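Local structure of endoglucanase (Clostridium thermocellum, 2YIK) at residues 238-241 with 242-246. The protein probably hydrolyses internal beta-1,4-glucosidic linkages of cellulose, as a family 9 glycoside hydrolase from a cellulose-degrading bacterium. Residues are numbered along the deposited sequence; the frame is centred on the assembly and turned at random.
Sequences PQYA and AKSLD
Tyr240 and Ser244 meet one turn apart in the opening turns of helix 238-257, part of the (alpha/alpha)6 barrel of the family 9 glycoside hydrolase fold. The serine hydroxyl lies over the centre of one face of the tyrosine ring, OG 4.1 Å above the ring plane. Tyr240 CG, anti to its own N and beside the carbonyl carbon (chi1 178°), brings the ring alongside Ser244, whose OG turns back beside its backbone N (chi1 -60°), to 3.1 Å from Tyr240 O. Asn229 OD1 of helix 216-233 is hydrogen-bonded with OG. On helix 151-167, Asp163 OD1 hydrogen-bonds the phenol OH and Arg159 forms a cation-pi contact with the ring; Phe233 packs edge-to-face against the same ring. Backbone i to i+4 bonds link the turns: Ala242 N to Pro238 O at 2.8 Å, Lys243 N to Gln239 O at 3.1 Å and Leu245 N to Ala241 O at 2.9 Å. Ala241 and Leu245 both touch Tyr230 of helix 216-233. Ala242 CB comes within 3.3 Å of Pro238 O, and Lys243 CB lies 3.5 Å from Tyr240 O, the same oxygen that accepts the N-H of Ser244 (N to O 3.0 Å).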
# COMPACT_ATOMS: atom_id res chain seq x y z
N PRO A 238 -9.85 -14.13 -15.55
CA PRO A 238 -11.13 -13.42 -15.67
C PRO A 238 -12.13 -13.62 -14.52
O PRO A 238 -12.77 -12.67 -14.08
CB PRO A 238 -11.68 -13.91 -17.00
CG PRO A 238 -10.45 -14.29 -17.77
CD PRO A 238 -9.63 -14.99 -16.73
N GLN A 239 -12.26 -14.86 -14.06
CA GLN A 239 -13.21 -15.16 -12.99
C GLN A 239 -12.78 -14.51 -11.67
O GLN A 239 -13.61 -13.97 -10.95
CB GLN A 239 -13.33 -16.67 -12.80
CG GLN A 239 -14.45 -17.07 -11.85
CD GLN A 239 -14.70 -18.57 -11.87
OE1 GLN A 239 -14.36 -19.30 -10.93
NE2 GLN A 239 -15.29 -19.05 -12.96
N TYR A 240 -11.49 -14.59 -11.37
CA TYR A 240 -10.95 -14.00 -10.15
C TYR A 240 -11.05 -12.48 -10.25
O TYR A 240 -11.36 -11.80 -9.27
CB TYR A 240 -9.49 -14.40 -9.96
CG TYR A 240 -8.84 -13.79 -8.73
CD1 TYR A 240 -9.31 -14.09 -7.45
CD2 TYR A 240 -7.76 -12.93 -8.85
CE1 TYR A 240 -8.69 -13.55 -6.31
CE2 TYR A 240 -7.13 -12.38 -7.72
CZ TYR A 240 -7.61 -12.70 -6.46
OH TYR A 240 -7.01 -12.19 -5.33
N ALA A 241 -10.77 -11.96 -11.43
CA ALA A 241 -10.82 -10.52 -11.66
C ALA A 241 -12.25 -10.02 -11.47
O ALA A 241 -12.47 -8.96 -10.88
CB ALA A 241 -10.34 -10.20 -13.08
N ALA A 242 -13.21 -10.80 -11.98
CA ALA A 242 -14.62 -10.44 -11.86
C ALA A 242 -15.02 -10.40 -10.40
O ALA A 242 -15.78 -9.52 -9.99
CB ALA A 242 -15.49 -11.45 -12.61
N LYS A 243 -14.53 -11.36 -9.62
CA LYS A 243 -14.86 -11.39 -8.21
C LYS A 243 -14.32 -10.15 -7.50
O LYS A 243 -15.02 -9.52 -6.70
CB LYS A 243 -14.31 -12.65 -7.55
CG LYS A 243 -14.60 -12.73 -6.07
CD LYS A 243 -14.51 -14.16 -5.59
CE LYS A 243 -14.22 -14.24 -4.10
NZ LYS A 243 -12.99 -15.08 -3.88
N SER A 244 -13.07 -9.79 -7.81
CA SER A 244 -12.44 -8.61 -7.21
C SER A 244 -13.25 -7.36 -7.54
O SER A 244 -13.54 -6.56 -6.65
CB SER A 244 -11.01 -8.43 -7.75
OG SER A 244 -10.21 -9.56 -7.45
N LEU A 245 -13.62 -7.21 -8.81
CA LEU A 245 -14.40 -6.06 -9.24
C LEU A 245 -15.76 -6.02 -8.56
O LEU A 245 -16.26 -4.95 -8.21
CB LEU A 245 -14.57 -6.07 -10.76
CG LEU A 245 -15.30 -4.86 -11.36
CD1 LEU A 245 -14.61 -3.57 -10.97
CD2 LEU A 245 -15.34 -4.99 -12.88
N ASP A 246 -16.37 -7.19 -8.38
CA ASP A 246 -17.68 -7.25 -7.73
C ASP A 246 -17.57 -6.74 -6.29
O ASP A 246 -18.40 -5.94 -5.83
CB ASP A 246 -18.22 -8.68 -7.75
CG ASP A 246 -19.50 -8.82 -6.95
OD1 ASP A 246 -20.45 -8.07 -7.21
OD2 ASP A 246 -19.56 -9.68 -6.06